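Local coordinates for B12-binding domain-containing protein (Kitasatospora setae, PDB 6WTE) that binds cobalamin and a [4Fe-4S] cluster and, as the radical SAM methylase TsrM, probably transfers methyl groups by a non-radical route, at residues A28-G33 / V196-S201; K346-E349 / T353-T356. One frame throughout, in Å; residues are numbered along the deposited sequence.

Contact 1. Residues A28-G33 / V196-S201; sequences ALEDEG and VYRRRS
Glu30 OE1 is gripped by two arginines at once. Arg198 NH2 reaches it at 3.0 Å on the anti lone pair, the one turned away from OE2, while Arg200 NH2 takes the syn lone pair of the same Glu30 OE1 at 3.1 Å; Arg200 NH1 adds a weak bond to this oxygen. Both guanidinium groups offer an edge, with the oxygen near their planes, but they are turned differently: that of Arg198 lies nearly coplanar with the Glu30 carboxylate, 15° apart, whereas that of Arg200 is tilted by 66°. Arg198 also holds Asp31 end-on, its NH1 and NH2 both converging on the single oxygen OD1 at 3.0 Å. NH1 uses the syn lone pair there, and NH2 arrives from well above the carboxylate plane. Arg198 NH2 is thus shared between two acids. A bend at chi3, -71°, swings this guanidinium across to the last turn of helix 20-31, while Arg200, extended from CG to NE, runs toward Glu30 from the opposite direction. The helix closes just beyond in a Schellman motif with Gly33, whose positive phi suits a residue without a side chain. The network therefore joins the end of a helix in the B12-binding domain to the irregular loop that precedes helix 209-214, and Thr27 OG1 accepts from Arg198 N close by. Putting a leucine in place of Arg198 would probably leave Asp31 OD1 without its two-nitrogen grip and Glu30 OE1 without the donor at its anti lone pair. The longer Glu30 reaches both arginines, the shorter Asp31 presents one oxygen to Arg198, and each arginine offers several N-H groups in one plane; two positive charges facing two negative ones are likely to keep both carboxylates ionised and to make the join one of charge pairing rather than apolar packing.

Contact 2. Residues K346-E349 / T353-T356; sequences KVTE and TYYT. With EDO (1,2-ethanediol), chain M.
Lys346 NZ gives a hydrogen bond to Tyr355 OH at 2.9 Å, coming in at the edge of the ring, and this is the close-packed part of the contact. The lysine is bent at chi2, chi3 and chi4, curling so that CG also lies 3.4 Å from Tyr355 OH and CE 3.4 Å from Tyr354 OH. Its charge is met by Asp335 and its ammonium also bonds Gln310, which binds Tyr354 OH as well; Tyr355 OH has a second partner in Ser334 O. A long amine and two phenols can thus share a polar cluster. The two segments are arms of one loop between helices 339-342 and 357-369 of the radical SAM core, and Tyr354 lines the [4Fe-4S] pocket, its side chain about 4 Å from the cluster. The backbones meet less directly: a water bridges Lys346 O (2.8 Å) and Tyr354 N (2.9 Å), lying over one face of each tyrosine ring, displaced toward its rim. Toward solvent, exposed Thr353 touches Lys346 O through CA and CG2, while its OG1 hydrogen-bonds O1 of a 1,2-ethanediol at 2.6 Å, probably from the crystallisation liquor; the same O1 donates to Tyr355 O.

Contacts 1 and 2 lie in different parts of the chain and do not touch: their centres are 37 Å apart and their nearest atoms about 21 Å. They also stand differently toward the two cofactors. In contact 1, on the B12-binding side, the side chain of Asp31 is about 9 Å from that of Glu130, a cobalamin-binding residue, and that of Arg198 about 13 Å from the cobalamin itself, so this surface join lies at a remove from the bound B12. Contact 2 borders the cluster directly through Tyr354, and the side chain of Lys346 is about 4 Å from that of the cluster ligand Cys231 but about 11 Å from cobalamin.

Contact 1. Residues A28-G33 / V196-S201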
loop_
_atom_site.group_PDB
_atom_site.type_symbol
_atom_site.label_atom_id
_atom_site.label_comp_id
_atom_site.label_asym_id
_atom_site.label_seq_id
_atom_site.Cartn_x
_atom_site.Cartn_y
_atom_site.Cartn_z
ATOM N N ALA A 28 1.581 7.198 -19.714
ATOM C CA ALA A 28 0.546 8.153 -20.088
ATOM C C ALA A 28 1.157 9.452 -20.600
ATOM O O ALA A 28 0.734 9.991 -21.629
ATOM C CB ALA A 28 -0.363 8.420 -18.892
ATOM N N LEU A 29 2.155 9.970 -19.888
ATOM C CA LEU A 29 2.764 11.231 -20.297
ATOM C C LEU A 29 3.464 11.095 -21.643
ATOM O O LEU A 29 3.320 11.961 -22.512
ATOM C CB LEU A 29 3.738 11.703 -19.225
ATOM C CG LEU A 29 3.118 12.332 -17.980
ATOM C CD1 LEU A 29 4.195 12.470 -16.927
ATOM C CD2 LEU A 29 2.504 13.685 -18.325
ATOM N N GLU A 30 4.205 10.003 -21.844
ATOM C CA GLU A 30 4.868 9.800 -23.129
ATOM C C GLU A 30 3.858 9.655 -24.261
ATOM O O GLU A 30 4.064 10.191 -25.357
ATOM C CB GLU A 30 5.780 8.573 -23.064
ATOM C CG GLU A 30 7.026 8.781 -22.218
ATOM C CD GLU A 30 7.945 7.573 -22.227
ATOM O OE1 GLU A 30 7.467 6.467 -22.549
ATOM O OE2 GLU A 30 9.143 7.734 -21.910
ATOM N N ASP A 31 2.755 8.938 -24.016
ATOM C CA ASP A 31 1.739 8.767 -25.047
ATOM C C ASP A 31 1.068 10.085 -25.416
ATOM O O ASP A 31 0.545 10.207 -26.528
ATOM C CB ASP A 31 0.685 7.748 -24.598
ATOM C CG ASP A 31 1.207 6.317 -24.600
ATOM O OD1 ASP A 31 2.371 6.092 -24.996
ATOM O OD2 ASP A 31 0.448 5.410 -24.209
ATOM N N GLU A 32 1.072 11.065 -24.516
ATOM C CA GLU A 32 0.518 12.387 -24.778
ATOM C C GLU A 32 1.558 13.372 -25.294
ATOM O O GLU A 32 1.268 14.569 -25.391
ATOM C CB GLU A 32 -0.140 12.946 -23.515
ATOM C CG GLU A 32 -1.412 12.216 -23.114
ATOM C CD GLU A 32 -2.532 12.396 -24.122
ATOM O OE1 GLU A 32 -2.591 13.464 -24.767
ATOM O OE2 GLU A 32 -3.350 11.465 -24.272
ATOM N N GLY A 33 2.758 12.902 -25.619
ATOM C CA GLY A 33 3.747 13.734 -26.266
ATOM C C GLY A 33 4.750 14.408 -25.359
ATOM O O GLY A 33 5.493 15.281 -25.831
ATOM N N VAL A 196 -1.038 -0.420 -22.257
ATOM C CA VAL A 196 -0.037 -1.279 -21.637
ATOM C C VAL A 196 0.975 -0.369 -20.956
ATOM O O VAL A 196 1.553 0.516 -21.594
ATOM C CB VAL A 196 0.641 -2.181 -22.678
ATOM C CG1 VAL A 196 1.790 -2.950 -22.047
ATOM C CG2 VAL A 196 -0.373 -3.121 -23.316
ATOM N N TYR A 197 1.185 -0.566 -19.660
ATOM C CA TYR A 197 2.166 0.242 -18.946
ATOM C C TYR A 197 3.556 -0.274 -19.298
ATOM O O TYR A 197 3.839 -1.465 -19.135
ATOM C CB TYR A 197 1.919 0.198 -17.439
ATOM C CG TYR A 197 0.498 0.542 -17.016
ATOM C CD1 TYR A 197 -0.293 1.425 -17.755
ATOM C CD2 TYR A 197 -0.057 -0.033 -15.881
ATOM C CE1 TYR A 197 -1.596 1.718 -17.365
ATOM C CE2 TYR A 197 -1.341 0.264 -15.482
ATOM C CZ TYR A 197 -2.110 1.131 -16.226
ATOM O OH TYR A 197 -3.401 1.406 -15.811
ATOM N N ARG A 198 4.406 0.598 -19.833
ATOM C CA ARG A 198 5.716 0.162 -20.300
ATOM C C ARG A 198 6.640 -0.043 -19.104
ATOM O O ARG A 198 6.811 0.856 -18.272
ATOM C CB ARG A 198 6.286 1.161 -21.306
ATOM C CG ARG A 198 5.525 1.128 -22.634
ATOM C CD ARG A 198 6.147 1.997 -23.715
ATOM N NE ARG A 198 5.973 3.421 -23.445
ATOM C CZ ARG A 198 4.923 4.141 -23.832
ATOM N NH1 ARG A 198 3.939 3.577 -24.521
ATOM N NH2 ARG A 198 4.864 5.433 -23.534
ATOM N N ARG A 199 7.198 -1.245 -19.000
ATOM C CA ARG A 199 8.064 -1.634 -17.893
ATOM C C ARG A 199 9.444 -1.888 -18.473
ATOM O O ARG A 199 9.651 -2.880 -19.178
ATOM C CB ARG A 199 7.532 -2.875 -17.176
ATOM C CG ARG A 199 6.020 -2.883 -16.981
ATOM C CD ARG A 199 5.542 -1.729 -16.077
ATOM N NE ARG A 199 6.016 -1.860 -14.701
ATOM C CZ ARG A 199 5.534 -2.739 -13.827
ATOM N NH1 ARG A 199 4.563 -3.572 -14.191
ATOM N NH2 ARG A 199 6.021 -2.793 -12.591
ATOM N N ARG A 200 10.380 -0.994 -18.184
ATOM C CA ARG A 200 11.694 -1.022 -18.803
ATOM C C ARG A 200 12.743 -1.456 -17.791
ATOM O O ARG A 200 12.527 -1.409 -16.579
ATOM C CB ARG A 200 12.050 0.356 -19.377
ATOM C CG ARG A 200 11.097 0.858 -20.458
ATOM C CD ARG A 200 11.455 2.290 -20.850
ATOM N NE ARG A 200 10.767 2.756 -22.053
ATOM C CZ ARG A 200 9.831 3.701 -22.070
ATOM N NH1 ARG A 200 9.451 4.292 -20.943
ATOM N NH2 ARG A 200 9.272 4.063 -23.221
ATOM N N SER A 201 13.887 -1.887 -18.310
ATOM C CA SER A 201 15.020 -2.273 -17.484
ATOM C C SER A 201 16.305 -1.803 -18.143
ATOM O O SER A 201 16.434 -1.843 -19.369
ATOM C CB SER A 201 15.072 -3.788 -17.275
ATOM O OG SER A 201 13.944 -4.238 -16.556
#

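Contact 2. Residues K346-E349 / T353-T356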
loop_
_atom_site.group_PDB
_atom_site.type_symbol
_atom_site.label_atom_id
_atom_site.label_comp_id
_atom_site.label_asym_id
_atom_site.label_seq_id
_atom_site.Cartn_x
_atom_site.Cartn_y
_atom_site.Cartn_z
ATOM N N LYS A 346 -15.046 -5.851 8.752
ATOM C CA LYS A 346 -14.819 -6.340 7.389
ATOM C C LYS A 346 -16.173 -6.368 6.695
ATOM O O LYS A 346 -16.879 -7.381 6.702
ATOM C CB LYS A 346 -14.149 -7.710 7.410
ATOM C CG LYS A 346 -12.748 -7.710 8.026
ATOM C CD LYS A 346 -11.774 -6.870 7.209
ATOM C CE LYS A 346 -11.541 -7.483 5.830
ATOM N NZ LYS A 346 -10.759 -8.763 5.880
ATOM N N VAL A 347 -16.567 -5.227 6.118
ATOM C CA VAL A 347 -17.925 -5.062 5.622
ATOM C C VAL A 347 -17.925 -4.468 4.220
ATOM O O VAL A 347 -16.978 -3.798 3.795
ATOM C CB VAL A 347 -18.751 -4.162 6.543
ATOM C CG1 VAL A 347 -18.796 -4.727 7.946
ATOM C CG2 VAL A 347 -18.118 -2.783 6.532
ATOM N N THR A 348 -19.040 -4.686 3.526
ATOM C CA THR A 348 -19.341 -4.006 2.277
ATOM C C THR A 348 -19.787 -2.572 2.555
ATOM O O THR A 348 -19.876 -2.130 3.703
ATOM C CB THR A 348 -20.449 -4.728 1.515
ATOM O OG1 THR A 348 -21.698 -4.500 2.182
ATOM C CG2 THR A 348 -20.182 -6.227 1.444
ATOM N N GLU A 349 -20.105 -1.846 1.476
ATOM C CA GLU A 349 -20.654 -0.499 1.608
ATOM C C GLU A 349 -22.018 -0.501 2.278
ATOM O O GLU A 349 -22.419 0.515 2.856
ATOM C CB GLU A 349 -20.765 0.167 0.241
ATOM C CG GLU A 349 -19.561 0.990 -0.149
ATOM C CD GLU A 349 -19.765 1.698 -1.470
ATOM O OE1 GLU A 349 -20.834 1.504 -2.088
ATOM O OE2 GLU A 349 -18.861 2.454 -1.883
ATOM N N THR A 353 -21.201 -8.156 6.606
ATOM C CA THR A 353 -20.035 -8.984 6.350
ATOM C C THR A 353 -20.241 -9.774 5.065
ATOM O O THR A 353 -21.361 -9.929 4.574
ATOM C CB THR A 353 -19.760 -9.934 7.516
ATOM O OG1 THR A 353 -20.957 -10.651 7.851
ATOM C CG2 THR A 353 -19.255 -9.159 8.730
ATOM N N TYR A 354 -19.132 -10.264 4.510
ATOM C CA TYR A 354 -19.169 -10.921 3.212
ATOM C C TYR A 354 -18.393 -12.230 3.196
ATOM O O TYR A 354 -18.163 -12.783 2.114
ATOM C CB TYR A 354 -18.648 -9.974 2.114
ATOM C CG TYR A 354 -17.267 -9.412 2.378
ATOM C CD1 TYR A 354 -17.094 -8.249 3.124
ATOM C CD2 TYR A 354 -16.134 -10.039 1.875
ATOM C CE1 TYR A 354 -15.834 -7.737 3.374
ATOM C CE2 TYR A 354 -14.862 -9.526 2.111
ATOM C CZ TYR A 354 -14.721 -8.380 2.865
ATOM O OH TYR A 354 -13.469 -7.878 3.114
ATOM N N TYR A 355 -17.981 -12.742 4.356
ATOM C CA TYR A 355 -17.401 -14.076 4.402
ATOM C C TYR A 355 -17.573 -14.669 5.792
ATOM O O TYR A 355 -17.958 -13.991 6.751
ATOM C CB TYR A 355 -15.921 -14.085 3.987
ATOM C CG TYR A 355 -14.984 -13.242 4.829
ATOM C CD1 TYR A 355 -14.461 -13.719 6.024
ATOM C CD2 TYR A 355 -14.589 -11.981 4.403
ATOM C CE1 TYR A 355 -13.587 -12.952 6.781
ATOM C CE2 TYR A 355 -13.719 -11.209 5.150
ATOM C CZ TYR A 355 -13.224 -11.696 6.339
ATOM O OH TYR A 355 -12.350 -10.924 7.073
ATOM N N THR A 356 -17.315 -15.969 5.863
ATOM C CA THR A 356 -17.257 -16.720 7.102
ATOM C C THR A 356 -15.913 -17.421 7.166
ATOM O O THR A 356 -15.137 -17.415 6.205
ATOM C CB THR A 356 -18.375 -17.763 7.189
ATOM O OG1 THR A 356 -18.127 -18.781 6.213
ATOM C CG2 THR A 356 -19.719 -17.120 6.911
HETATM C C1 EDO M . -21.614 -14.030 6.067
HETATM O O1 EDO M . -20.796 -12.991 6.620
HETATM C C2 EDO M . -21.111 -14.407 4.679
HETATM O O2 EDO M . -21.627 -13.483 3.715
HETATM O O HOH W 1 -16.777 -10.110 6.234
#